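Local coordinates for trehalose monomycolate exporter MmpL3 (Mycobacterium tuberculosis, PDB 7NVH), which exports trehalose monomycolate, the mycolic acid carrier used to build the mycobacterial outer membrane, as a transporter of the RND permease superfamily, at residues Leu299-Gln304 and Met559-Val564; Leu291-Ala296 and Ala313-Val318; Met120-Lys125 and Asp441-Gly446; Lys79-Pro84 and Lys126-Ser131; Tyr12-Ile17 and Leu333-Lys338. One frame throughout, in Å; residues are numbered along the deposited sequence.

Interaction 1 (Leu299-Gln304 and Met559-Val564); sequences LLLFPQ and MPLMVV
Leu299, Leu301 and Phe302 in the turn between helices 270-297 and 305-336 pack on the first turn of helix 559-577, so that the N-terminal and C-terminal halves of this RND-type membrane domain meet here through apolar side chains. Leu299, in a short 3-10 segment, starts away from the helix at CB, but its end returns, with CD2 4.5 Å from Met562 SD. Leu299 also packs on Leu629 and Ala632 of helix 624-654 and on Thr311 of helix 305-336. At Leu301 CB points toward the helix, and CD2 lies 3.6 Å from CD2 of Leu561, the two leucines crossing at about a right angle. This pair forms the outer margin of the contact, with Leu561 on the protein surface. Phe302 provides the main apolar surface of the loop. Its backbone N bonds back to Leu299 O, closing the turn, and with CG anti to the carbonyl carbon (chi1 -64°) the ring is carried across to two methionines one helical turn apart. Both make Met-aromatic contacts at an oblique angle, the sulfurs standing 5.4 Å (Met559 SD) and 5.3 Å (Met562 SD) from the Phe302 ring centroid. The Met562 chain is bent at chi2 and chi3, which brings CB, CG and CE together round one corner of the ring. That corner is Phe302 CZ, which lies 3.6 Å from Met562 CG and 3.5 Å from the terminal methyl, CE, of Met559.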
# COMPACT_ATOMS: atom_id res chain seq x y z
N LEU A 299 1.48 -11.23 -5.61
CA LEU A 299 0.35 -10.32 -5.66
C LEU A 299 -0.21 -10.18 -7.07
O LEU A 299 -1.33 -9.68 -7.23
CB LEU A 299 0.76 -8.94 -5.13
CG LEU A 299 1.36 -8.90 -3.73
CD1 LEU A 299 1.71 -7.47 -3.35
CD2 LEU A 299 0.42 -9.51 -2.72
N LEU A 300 0.53 -10.62 -8.09
CA LEU A 300 0.01 -10.57 -9.45
C LEU A 300 -1.16 -11.51 -9.66
O LEU A 300 -1.93 -11.32 -10.62
CB LEU A 300 1.12 -10.90 -10.45
CG LEU A 300 2.13 -9.78 -10.69
CD1 LEU A 300 3.25 -10.26 -11.59
CD2 LEU A 300 1.42 -8.60 -11.31
N LEU A 301 -1.32 -12.52 -8.81
CA LEU A 301 -2.44 -13.44 -8.95
C LEU A 301 -3.75 -12.84 -8.48
O LEU A 301 -4.82 -13.26 -8.93
CB LEU A 301 -2.15 -14.73 -8.19
CG LEU A 301 -1.62 -15.90 -9.01
CD1 LEU A 301 -0.32 -15.54 -9.69
CD2 LEU A 301 -1.44 -17.11 -8.12
N PHE A 302 -3.69 -11.87 -7.58
CA PHE A 302 -4.91 -11.27 -7.05
C PHE A 302 -5.58 -10.41 -8.12
O PHE A 302 -4.89 -9.73 -8.89
CB PHE A 302 -4.60 -10.43 -5.82
CG PHE A 302 -4.07 -11.24 -4.67
CD1 PHE A 302 -4.47 -12.54 -4.48
CD2 PHE A 302 -3.15 -10.70 -3.79
CE1 PHE A 302 -3.98 -13.29 -3.43
CE2 PHE A 302 -2.66 -11.44 -2.74
CZ PHE A 302 -3.07 -12.73 -2.56
N PRO A 303 -6.91 -10.42 -8.20
CA PRO A 303 -7.60 -9.69 -9.27
C PRO A 303 -7.78 -8.21 -9.03
O PRO A 303 -8.21 -7.50 -9.95
CB PRO A 303 -8.96 -10.40 -9.34
CG PRO A 303 -9.19 -10.85 -7.94
CD PRO A 303 -7.85 -11.19 -7.36
N GLN A 304 -7.46 -7.71 -7.84
CA GLN A 304 -7.63 -6.29 -7.56
C GLN A 304 -6.65 -5.47 -8.39
O GLN A 304 -5.45 -5.75 -8.42
CB GLN A 304 -7.40 -6.01 -6.07
CG GLN A 304 -8.62 -6.26 -5.20
CD GLN A 304 -8.68 -7.68 -4.69
OE1 GLN A 304 -8.56 -8.63 -5.45
NE2 GLN A 304 -8.87 -7.82 -3.38
N MET A 559 -4.99 -16.67 -1.58
CA MET A 559 -3.97 -16.90 -0.56
C MET A 559 -3.42 -18.32 -0.55
O MET A 559 -2.20 -18.46 -0.40
CB MET A 559 -4.52 -16.53 0.83
CG MET A 559 -4.75 -15.05 1.05
SD MET A 559 -3.16 -14.24 1.29
CE MET A 559 -3.54 -12.54 0.86
N PRO A 560 -4.22 -19.38 -0.70
CA PRO A 560 -3.63 -20.73 -0.70
C PRO A 560 -2.53 -20.92 -1.73
O PRO A 560 -1.60 -21.71 -1.49
CB PRO A 560 -4.83 -21.63 -0.99
CG PRO A 560 -5.96 -20.91 -0.40
CD PRO A 560 -5.69 -19.45 -0.63
N LEU A 561 -2.59 -20.24 -2.86
CA LEU A 561 -1.55 -20.34 -3.88
C LEU A 561 -0.55 -19.20 -3.81
O LEU A 561 0.62 -19.41 -4.14
CB LEU A 561 -2.18 -20.40 -5.27
CG LEU A 561 -1.25 -20.51 -6.47
CD1 LEU A 561 -0.36 -21.72 -6.32
CD2 LEU A 561 -2.06 -20.61 -7.75
N MET A 562 -0.97 -18.02 -3.37
CA MET A 562 -0.03 -16.92 -3.20
C MET A 562 1.00 -17.24 -2.13
O MET A 562 2.19 -16.92 -2.28
CB MET A 562 -0.76 -15.63 -2.86
CG MET A 562 0.03 -14.37 -3.16
SD MET A 562 1.10 -13.85 -1.81
CE MET A 562 -0.09 -13.56 -0.52
N VAL A 563 0.57 -17.86 -1.03
CA VAL A 563 1.51 -18.24 0.02
C VAL A 563 2.48 -19.30 -0.48
O VAL A 563 3.68 -19.25 -0.18
CB VAL A 563 0.75 -18.71 1.27
CG1 VAL A 563 1.72 -19.27 2.30
CG2 VAL A 563 -0.04 -17.56 1.86
N VAL A 564 1.99 -20.27 -1.26
CA VAL A 564 2.86 -21.29 -1.81
C VAL A 564 3.91 -20.67 -2.72
O VAL A 564 5.09 -21.01 -2.66
CB VAL A 564 2.04 -22.36 -2.55
CG1 VAL A 564 2.95 -23.28 -3.34
CG2 VAL A 564 1.23 -23.17 -1.55

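Interaction 2 (Leu291-Ala296 and Ala313-Val318); sequences LIVASA and ATIASV
An antiparallel pair of consecutive membrane helices, 270-297 and 305-336, is held together here by Ile292, Val293 and Ala296 on the first and Thr314, Ile315 and Val318 on the second. The axes of the two short segments run nearly antiparallel, at 174°, and come within 9.4 Å of each other. Val318 sits between two residues of the partner helix and makes its closest approach to each with a different branch. Its CG1 lies 3.5 Å from Ile292 CG2, while its CG2 lies 3.6 Å from Val293 CG2; in both pairs the side chains cross obliquely. The split follows from the Val318 rotamer (chi1 -55°), in which CG1 stands anti to the carbonyl carbon and CG2 falls between the backbone N and that carbon. One turn along, the methyl of Thr314, CG2, meets Ile292 CG2 at 4.0 Å and also faces the methyl of Ala296. Thr314 thus offers its carbon branch to the neighbour and keeps OG1 for its own helix, hydrogen-bonded to Leu310 O. Val293 and Ile315 flank this row with a looser methyl contact, 4.3 Å between their CG2 atoms. Within each helix a serine turns back to a carbonyl: Ser295 OG bonds to Leu291 O and Ser317 OG to Thr314 O, each joining a main-chain N-H on the same acceptor. Around the hairpin, helix 248-265 lies against Ile292 and Val318, helix 237-246 against Thr314 and Val318, and helix 624-654 against Ile292 and Thr314, while helix 559-577 covers Leu291, Ala294 and Ser295.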
# COMPACT_ATOMS: atom_id res chain seq x y z
N LEU A 291 14.80 -11.23 -4.11
CA LEU A 291 13.96 -11.78 -3.06
C LEU A 291 12.71 -10.93 -2.85
O LEU A 291 11.61 -11.47 -2.66
CB LEU A 291 14.74 -11.89 -1.76
CG LEU A 291 15.42 -13.24 -1.54
CD1 LEU A 291 16.11 -13.22 -0.21
CD2 LEU A 291 14.41 -14.36 -1.61
N ILE A 292 12.86 -9.61 -2.88
CA ILE A 292 11.67 -8.75 -2.81
C ILE A 292 10.77 -9.02 -4.00
O ILE A 292 9.54 -9.10 -3.86
CB ILE A 292 12.06 -7.27 -2.75
CG1 ILE A 292 12.54 -6.90 -1.36
CG2 ILE A 292 10.86 -6.41 -3.08
CD1 ILE A 292 12.82 -5.44 -1.21
N VAL A 293 11.35 -9.13 -5.20
CA VAL A 293 10.55 -9.39 -6.39
C VAL A 293 9.78 -10.69 -6.24
O VAL A 293 8.58 -10.76 -6.55
CB VAL A 293 11.45 -9.40 -7.64
CG1 VAL A 293 10.69 -9.96 -8.83
CG2 VAL A 293 11.93 -8.00 -7.94
N ALA A 294 10.44 -11.73 -5.74
CA ALA A 294 9.76 -13.01 -5.54
C ALA A 294 8.66 -12.90 -4.50
O ALA A 294 7.59 -13.50 -4.65
CB ALA A 294 10.77 -14.08 -5.13
N SER A 295 8.90 -12.15 -3.42
CA SER A 295 7.88 -11.99 -2.39
C SER A 295 6.66 -11.25 -2.92
O SER A 295 5.52 -11.61 -2.61
CB SER A 295 8.47 -11.27 -1.18
OG SER A 295 9.54 -12.01 -0.62
N ALA A 296 6.87 -10.21 -3.71
CA ALA A 296 5.79 -9.35 -4.18
C ALA A 296 5.22 -9.78 -5.53
O ALA A 296 4.26 -9.16 -6.00
CB ALA A 296 6.26 -7.90 -4.26
N ALA A 313 4.79 -1.17 -8.98
CA ALA A 313 5.59 -0.11 -8.39
C ALA A 313 6.72 -0.68 -7.53
O ALA A 313 7.87 -0.24 -7.63
CB ALA A 313 4.70 0.81 -7.55
N THR A 314 6.40 -1.68 -6.71
CA THR A 314 7.41 -2.29 -5.86
C THR A 314 8.50 -2.96 -6.68
O THR A 314 9.69 -2.77 -6.42
CB THR A 314 6.76 -3.31 -4.92
OG1 THR A 314 5.80 -2.64 -4.08
CG2 THR A 314 7.81 -3.97 -4.04
N ILE A 315 8.11 -3.73 -7.70
CA ILE A 315 9.09 -4.44 -8.51
C ILE A 315 9.99 -3.46 -9.24
O ILE A 315 11.22 -3.61 -9.26
CB ILE A 315 8.38 -5.39 -9.50
CG1 ILE A 315 7.81 -6.60 -8.76
CG2 ILE A 315 9.33 -5.83 -10.59
CD1 ILE A 315 7.08 -7.57 -9.66
N ALA A 316 9.40 -2.42 -9.84
CA ALA A 316 10.19 -1.44 -10.56
C ALA A 316 11.15 -0.72 -9.63
O ALA A 316 12.33 -0.55 -9.95
CB ALA A 316 9.27 -0.44 -11.27
N SER A 317 10.67 -0.30 -8.46
CA SER A 317 11.53 0.43 -7.53
C SER A 317 12.68 -0.43 -7.04
O SER A 317 13.83 0.02 -7.00
CB SER A 317 10.70 0.96 -6.36
OG SER A 317 10.38 -0.08 -5.46
N VAL A 318 12.41 -1.69 -6.67
CA VAL A 318 13.48 -2.53 -6.14
C VAL A 318 14.48 -2.90 -7.22
O VAL A 318 15.69 -2.89 -6.99
CB VAL A 318 12.90 -3.78 -5.44
CG1 VAL A 318 11.92 -3.38 -4.38
CG2 VAL A 318 12.24 -4.72 -6.43

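Interaction 3 (Met120-Lys125 and Asp441-Gly446); sequences MATADK and DKLFPG
Thr122 and Phe444 meet where a loop of the N-terminal periplasmic four-stranded sheet touches the end of helix 434-443, a contact between the two sequence halves of this RND-type transporter. The apolar packing centres on one corner of the Phe444 ring. Thr122 CG2 lies 3.5 Å from Phe444 CE1, the two side chains crossing at about a right angle, and the same methyl is 4.0 Å from Leu443 CD2. Leu443 also lays its CB over one face of the ring, toward the rim. Backbone atoms complete the surroundings: Ala121 C stands at the ring edge, in its plane, 3.8 Å from CE1, while Met120 C approaches the same atom obliquely. Phe444 is the residue at which the chain leaves helical geometry, and a chi1 of -57° sets its ring beside the backbone N, where it reaches the loop. The ring also meets that of Phe129 of strand 127-131, the planes inclined by about 45°. Polar bonds form within the loop: a type I turn from Thr122 to Lys125 is closed by Lys125 N to Thr122 O at 2.9 Å. Thr122 OG1, on the other branch from the methyl, donates to Asp124 OD1 at 2.6 Å, nearly along the carboxylate C-O bond.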
# COMPACT_ATOMS: atom_id res chain seq x y z
N MET A 120 -34.63 17.89 2.69
CA MET A 120 -33.36 18.57 2.48
C MET A 120 -33.20 19.78 3.39
O MET A 120 -32.28 20.58 3.18
CB MET A 120 -33.23 18.99 1.01
CG MET A 120 -33.37 17.83 0.04
SD MET A 120 -32.92 18.25 -1.65
CE MET A 120 -31.16 17.97 -1.63
N ALA A 121 -34.07 19.94 4.38
CA ALA A 121 -33.97 21.02 5.35
C ALA A 121 -34.37 20.49 6.72
O ALA A 121 -35.32 19.70 6.83
CB ALA A 121 -34.86 22.21 4.97
N THR A 122 -33.66 20.92 7.75
CA THR A 122 -33.92 20.42 9.09
C THR A 122 -35.26 20.91 9.61
O THR A 122 -35.84 21.88 9.11
CB THR A 122 -32.80 20.83 10.05
OG1 THR A 122 -32.73 22.26 10.11
CG2 THR A 122 -31.47 20.29 9.59
N ALA A 123 -35.77 20.23 10.64
CA ALA A 123 -37.11 20.51 11.14
C ALA A 123 -37.20 21.91 11.74
O ALA A 123 -38.28 22.52 11.71
CB ALA A 123 -37.51 19.47 12.18
N ASP A 124 -36.11 22.43 12.29
CA ASP A 124 -36.11 23.78 12.82
C ASP A 124 -35.84 24.83 11.76
O ASP A 124 -35.87 26.03 12.06
CB ASP A 124 -35.09 23.92 13.96
CG ASP A 124 -33.73 23.37 13.58
OD1 ASP A 124 -33.61 22.78 12.49
OD2 ASP A 124 -32.79 23.53 14.38
N LYS A 125 -35.57 24.41 10.52
CA LYS A 125 -35.30 25.31 9.40
C LYS A 125 -34.12 26.23 9.72
O LYS A 125 -34.25 27.45 9.75
CB LYS A 125 -36.54 26.12 9.03
CG LYS A 125 -37.69 25.31 8.47
CD LYS A 125 -37.24 24.41 7.35
CE LYS A 125 -38.43 23.89 6.57
NZ LYS A 125 -39.47 24.95 6.43
N ASP A 441 -24.14 13.86 8.21
CA ASP A 441 -24.82 12.63 8.62
C ASP A 441 -25.69 12.87 9.85
O ASP A 441 -26.80 12.34 9.94
CB ASP A 441 -23.80 11.54 8.90
CG ASP A 441 -23.06 11.11 7.65
OD1 ASP A 441 -23.60 11.31 6.55
OD2 ASP A 441 -21.94 10.58 7.77
N LYS A 442 -25.20 13.66 10.80
CA LYS A 442 -25.98 13.95 11.99
C LYS A 442 -27.21 14.78 11.66
O LYS A 442 -28.31 14.51 12.17
CB LYS A 442 -25.11 14.67 13.02
CG LYS A 442 -25.89 15.43 14.08
CD LYS A 442 -24.95 16.14 15.04
CE LYS A 442 -24.69 17.57 14.60
NZ LYS A 442 -25.85 18.46 14.90
N LEU A 443 -27.06 15.79 10.80
CA LEU A 443 -28.16 16.71 10.53
C LEU A 443 -29.22 16.09 9.62
O LEU A 443 -30.42 16.28 9.85
CB LEU A 443 -27.62 17.99 9.90
CG LEU A 443 -27.01 18.99 10.87
CD1 LEU A 443 -26.10 19.94 10.14
CD2 LEU A 443 -28.10 19.74 11.60
N PHE A 444 -28.80 15.35 8.60
CA PHE A 444 -29.71 14.80 7.59
C PHE A 444 -29.51 13.30 7.50
O PHE A 444 -28.90 12.79 6.55
CB PHE A 444 -29.46 15.45 6.23
CG PHE A 444 -29.60 16.94 6.22
CD1 PHE A 444 -30.84 17.54 6.37
CD2 PHE A 444 -28.49 17.75 6.07
CE1 PHE A 444 -30.96 18.91 6.37
CE2 PHE A 444 -28.61 19.11 6.07
CZ PHE A 444 -29.85 19.69 6.22
N PRO A 445 -30.01 12.55 8.49
CA PRO A 445 -29.91 11.10 8.41
C PRO A 445 -30.87 10.55 7.36
O PRO A 445 -31.94 11.11 7.11
CB PRO A 445 -30.30 10.64 9.82
CG PRO A 445 -31.23 11.70 10.29
CD PRO A 445 -30.76 12.99 9.67
N GLY A 446 -30.47 9.44 6.75
CA GLY A 446 -31.29 8.76 5.77
C GLY A 446 -31.02 9.13 4.33
O GLY A 446 -31.46 8.41 3.43

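Interaction 4 (Lys79-Pro84 and Lys126-Ser131); sequences KTVDDP and KYTFVS
Lys79-Pro84 turns past the start of strand 127-131, with Val81 facing Lys126, Tyr127 and Thr128. The first segment is irregular: a type I turn runs from Thr80 to Asp83, its closing Asp83 N to Thr80 O bond weak at 3.4 Å, and Asp83 then takes the N-cap position of helix 84-94. Residues 127-131 are extended, and Lys126 enters the strand from the preceding turn. The backbones are joined next to the contact, where Val81 hydrogen-bonds to Lys125. Val81 is the central side chain, its CB directed toward the strand. A chi1 of -71° places CG1 opposite the carbonyl carbon, and that methyl lies 3.6 Å from Thr128 CG2, the two side chains slanting across each other, and 4.0 Å from both Lys126 C and Tyr127 N. Thr128 offers its methyl to Val81 and uses OG1 elsewhere, in a hydrogen bond with Met120 O. On the outer margin the Lys126 chain, extended until it bends at chi4, runs past the carbonyl of Lys79, with CG 3.7 Å from Lys79 O. Trp86 of helix 84-94 is a further neighbour of Val81, so the valine lies buried between helix and strand. Such packing of a helix and its entry loop on an antiparallel sheet belongs to the alpha/beta periplasmic domain of RND-type transporters, here with strands 70-74 and 127-131 in the middle.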
# COMPACT_ATOMS: atom_id res chain seq x y z
N LYS A 79 -31.92 33.43 12.10
CA LYS A 79 -32.95 33.45 11.07
C LYS A 79 -33.23 32.01 10.66
O LYS A 79 -32.65 31.07 11.20
CB LYS A 79 -32.53 34.31 9.88
CG LYS A 79 -33.00 35.75 9.93
CD LYS A 79 -32.39 36.57 8.80
CE LYS A 79 -32.37 38.04 9.14
NZ LYS A 79 -33.57 38.44 9.93
N THR A 80 -34.13 31.85 9.70
CA THR A 80 -34.44 30.55 9.13
C THR A 80 -33.94 30.49 7.70
O THR A 80 -33.57 31.50 7.10
CB THR A 80 -35.95 30.27 9.18
OG1 THR A 80 -36.66 31.44 8.77
CG2 THR A 80 -36.37 29.89 10.59
N VAL A 81 -33.92 29.27 7.14
CA VAL A 81 -33.54 29.11 5.74
C VAL A 81 -34.64 29.55 4.80
O VAL A 81 -34.41 29.67 3.59
CB VAL A 81 -33.15 27.66 5.42
CG1 VAL A 81 -31.82 27.32 6.05
CG2 VAL A 81 -34.23 26.71 5.89
N ASP A 82 -35.84 29.80 5.32
CA ASP A 82 -36.95 30.31 4.52
C ASP A 82 -36.95 31.82 4.42
O ASP A 82 -38.00 32.40 4.10
CB ASP A 82 -38.28 29.82 5.11
CG ASP A 82 -38.66 28.45 4.62
OD1 ASP A 82 -37.80 27.77 4.02
OD2 ASP A 82 -39.82 28.04 4.84
N ASP A 83 -35.83 32.46 4.68
CA ASP A 83 -35.76 33.92 4.60
C ASP A 83 -35.93 34.35 3.15
O ASP A 83 -35.21 33.84 2.28
CB ASP A 83 -34.43 34.42 5.15
CG ASP A 83 -34.39 35.93 5.33
OD1 ASP A 83 -35.40 36.60 5.02
OD2 ASP A 83 -33.35 36.44 5.77
N PRO A 84 -36.86 35.25 2.84
CA PRO A 84 -37.02 35.70 1.45
C PRO A 84 -35.74 36.22 0.83
O PRO A 84 -35.50 35.99 -0.36
CB PRO A 84 -38.07 36.81 1.56
CG PRO A 84 -38.80 36.56 2.84
CD PRO A 84 -38.03 35.58 3.68
N LYS A 126 -32.97 25.61 9.98
CA LYS A 126 -31.75 26.38 10.17
C LYS A 126 -30.55 25.77 9.46
O LYS A 126 -29.48 26.36 9.48
CB LYS A 126 -31.43 26.54 11.66
CG LYS A 126 -32.29 27.60 12.33
CD LYS A 126 -31.87 27.83 13.77
CE LYS A 126 -32.73 28.91 14.39
NZ LYS A 126 -34.17 28.51 14.40
N TYR A 127 -30.71 24.61 8.83
CA TYR A 127 -29.68 24.03 7.99
C TYR A 127 -30.35 23.46 6.76
O TYR A 127 -31.44 22.90 6.85
CB TYR A 127 -28.90 22.93 8.71
CG TYR A 127 -27.76 23.43 9.56
CD1 TYR A 127 -26.45 23.31 9.14
CD2 TYR A 127 -27.99 24.00 10.81
CE1 TYR A 127 -25.40 23.75 9.92
CE2 TYR A 127 -26.95 24.44 11.59
CZ TYR A 127 -25.66 24.32 11.14
OH TYR A 127 -24.62 24.76 11.92
N THR A 128 -29.70 23.61 5.61
CA THR A 128 -30.21 23.04 4.37
C THR A 128 -29.03 22.73 3.47
O THR A 128 -27.94 23.29 3.63
CB THR A 128 -31.19 23.98 3.67
OG1 THR A 128 -31.63 23.39 2.44
CG2 THR A 128 -30.52 25.30 3.36
N PHE A 129 -29.25 21.83 2.52
CA PHE A 129 -28.20 21.45 1.60
C PHE A 129 -28.77 21.27 0.21
O PHE A 129 -29.96 21.01 0.03
CB PHE A 129 -27.49 20.16 2.06
CG PHE A 129 -28.25 18.91 1.77
CD1 PHE A 129 -27.83 18.04 0.78
CD2 PHE A 129 -29.39 18.59 2.49
CE1 PHE A 129 -28.52 16.88 0.52
CE2 PHE A 129 -30.08 17.43 2.22
CZ PHE A 129 -29.65 16.58 1.24
N VAL A 130 -27.90 21.42 -0.79
CA VAL A 130 -28.24 21.17 -2.18
C VAL A 130 -27.23 20.18 -2.73
O VAL A 130 -26.08 20.12 -2.28
CB VAL A 130 -28.25 22.46 -3.02
CG1 VAL A 130 -29.27 23.44 -2.48
CG2 VAL A 130 -26.87 23.09 -3.04
N SER A 131 -27.67 19.38 -3.69
CA SER A 131 -26.83 18.37 -4.31
C SER A 131 -26.38 18.88 -5.67
O SER A 131 -27.21 19.23 -6.51
CB SER A 131 -27.59 17.05 -4.45
OG SER A 131 -26.76 16.05 -5.02

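Interaction 5 (Tyr12-Ile17 and Leu333-Lys338); sequences YRFIVI and LGILGK
Ile335, at the end of helix 305-336, is met by three side chains of Tyr12-Ile17, each from its own direction. Ile17 comes end-on: the two side chains reach toward each other tip to tip, with CD1 3.7 Å from Ile335 CD1. With CG1 anti to the backbone N (chi1 -156°) and the chain extended beyond, Ile17 brings its last methyl to this point. Phe14 slants across the isoleucine, its CE1 3.5 Å from Ile335 CD1 and 3.7 Å from CG1, the methyl standing oblique to the ring. Arg13 comes in at a slant too, by its aliphatic part: CG lies 3.7 Å from Ile335 CG1, and CD is 4.1 Å from Gly334 C. The same Arg13 CG also stands over the centre of one face of the Phe14 ring, so arginine, phenylalanine and isoleucine pack as one cluster. The polar end of Arg13 serves another partner, Tyr10, through a hydrogen bond from NE to its carbonyl oxygen and a cation-pi contact with its ring. Gly334 presents bare backbone to the arginine, and Gly337, with positive phi, is the first residue to leave helical angles; its N still bonds Leu333 O at 2.9 Å. The contact is a surface one, consistent with the cytoplasmic side of an RND-type membrane domain, where the link between the N-terminal helix 2-11 and helix 22-25 packs on the end of helix 305-336.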
# COMPACT_ATOMS: atom_id res chain seq x y z
N TYR A 12 34.75 0.60 -17.89
CA TYR A 12 33.80 1.61 -18.33
C TYR A 12 33.04 2.07 -17.09
O TYR A 12 31.95 1.59 -16.80
CB TYR A 12 32.84 1.06 -19.38
CG TYR A 12 33.47 0.08 -20.34
CD1 TYR A 12 33.25 -1.28 -20.22
CD2 TYR A 12 34.29 0.52 -21.37
CE1 TYR A 12 33.82 -2.17 -21.09
CE2 TYR A 12 34.86 -0.37 -22.25
CZ TYR A 12 34.63 -1.71 -22.11
OH TYR A 12 35.20 -2.61 -22.98
N ARG A 13 33.64 3.00 -16.36
CA ARG A 13 33.01 3.58 -15.18
C ARG A 13 32.44 4.96 -15.46
O ARG A 13 31.82 5.56 -14.57
CB ARG A 13 33.99 3.63 -14.01
CG ARG A 13 34.88 4.85 -13.98
CD ARG A 13 36.06 4.62 -13.06
NE ARG A 13 37.17 4.02 -13.78
CZ ARG A 13 38.18 4.71 -14.30
NH1 ARG A 13 38.21 6.03 -14.18
NH2 ARG A 13 39.15 4.09 -14.94
N PHE A 14 32.64 5.48 -16.66
CA PHE A 14 32.04 6.73 -17.11
C PHE A 14 30.83 6.51 -17.99
O PHE A 14 29.84 7.22 -17.87
CB PHE A 14 33.08 7.57 -17.85
CG PHE A 14 34.26 7.95 -17.02
CD1 PHE A 14 34.09 8.66 -15.84
CD2 PHE A 14 35.54 7.59 -17.39
CE1 PHE A 14 35.17 9.01 -15.07
CE2 PHE A 14 36.62 7.93 -16.62
CZ PHE A 14 36.44 8.65 -15.46
N ILE A 15 30.89 5.51 -18.89
CA ILE A 15 29.74 5.18 -19.72
C ILE A 15 28.62 4.52 -18.92
O ILE A 15 27.50 4.41 -19.41
CB ILE A 15 30.18 4.27 -20.88
CG1 ILE A 15 31.47 4.81 -21.50
CG2 ILE A 15 29.12 4.22 -21.96
CD1 ILE A 15 32.03 3.93 -22.59
N VAL A 16 28.89 4.10 -17.68
CA VAL A 16 27.83 3.59 -16.82
C VAL A 16 27.35 4.66 -15.85
O VAL A 16 26.20 4.60 -15.40
CB VAL A 16 28.30 2.34 -16.05
CG1 VAL A 16 29.52 2.65 -15.22
CG2 VAL A 16 27.18 1.76 -15.19
N ILE A 17 28.18 5.66 -15.54
CA ILE A 17 27.77 6.76 -14.68
C ILE A 17 27.13 7.90 -15.46
O ILE A 17 26.53 8.79 -14.84
CB ILE A 17 28.97 7.30 -13.87
CG1 ILE A 17 28.49 7.98 -12.59
CG2 ILE A 17 29.78 8.28 -14.70
CD1 ILE A 17 29.62 8.42 -11.69
N LEU A 333 32.19 5.09 -6.80
CA LEU A 333 33.27 4.78 -5.88
C LEU A 333 34.59 4.59 -6.60
O LEU A 333 35.65 4.94 -6.06
CB LEU A 333 32.91 3.54 -5.07
CG LEU A 333 31.68 3.69 -4.17
CD1 LEU A 333 31.18 2.34 -3.71
CD2 LEU A 333 32.00 4.57 -2.99
N GLY A 334 34.57 4.03 -7.81
CA GLY A 334 35.80 3.88 -8.57
C GLY A 334 36.39 5.20 -8.99
O GLY A 334 37.61 5.37 -9.00
N ILE A 335 35.54 6.17 -9.35
CA ILE A 335 36.04 7.50 -9.67
C ILE A 335 36.62 8.17 -8.43
O ILE A 335 37.70 8.76 -8.48
CB ILE A 335 34.92 8.35 -10.30
CG1 ILE A 335 34.46 7.73 -11.62
CG2 ILE A 335 35.40 9.77 -10.53
CD1 ILE A 335 33.24 8.40 -12.20
N LEU A 336 35.91 8.07 -7.31
CA LEU A 336 36.34 8.75 -6.09
C LEU A 336 37.63 8.16 -5.55
O LEU A 336 38.58 8.89 -5.26
CB LEU A 336 35.23 8.68 -5.04
CG LEU A 336 34.10 9.69 -5.21
CD1 LEU A 336 32.87 9.24 -4.45
CD2 LEU A 336 34.55 11.06 -4.75
N GLY A 337 37.69 6.84 -5.40
CA GLY A 337 38.85 6.20 -4.84
C GLY A 337 38.97 6.42 -3.34
O GLY A 337 37.97 6.30 -2.62
N LYS A 338 40.17 6.73 -2.87
CA LYS A 338 40.40 6.97 -1.45
C LYS A 338 39.87 8.31 -0.99
O LYS A 338 40.14 8.68 0.16
CB LYS A 338 41.89 6.89 -1.13
CG LYS A 338 42.59 5.66 -1.68
CD LYS A 338 44.09 5.85 -1.71
CE LYS A 338 44.62 5.93 -3.14
NZ LYS A 338 46.07 6.25 -3.18

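The five contacts spread along the long axis of the transporter. Interactions 3 and 4 lie together in the periplasmic part, centres 11 Å apart, joined by a probable hydrogen bond between Thr122 N and Tyr127 O (3.1 Å). Nearby is the bound detergent lauryl maltose neopentyl glycol, about 9 Å from the Phe444 side chain and about 14 Å from that of Thr128. Interactions 1 and 2 belong to the membrane domain, centres 15 Å apart, their segments adjoining at residues 296 and 299. Interaction 5 shares helix 305-336 with interaction 2, at a centre distance of 27 Å, and its centre is about 69 Å from that of interaction 3, across the chain's centre.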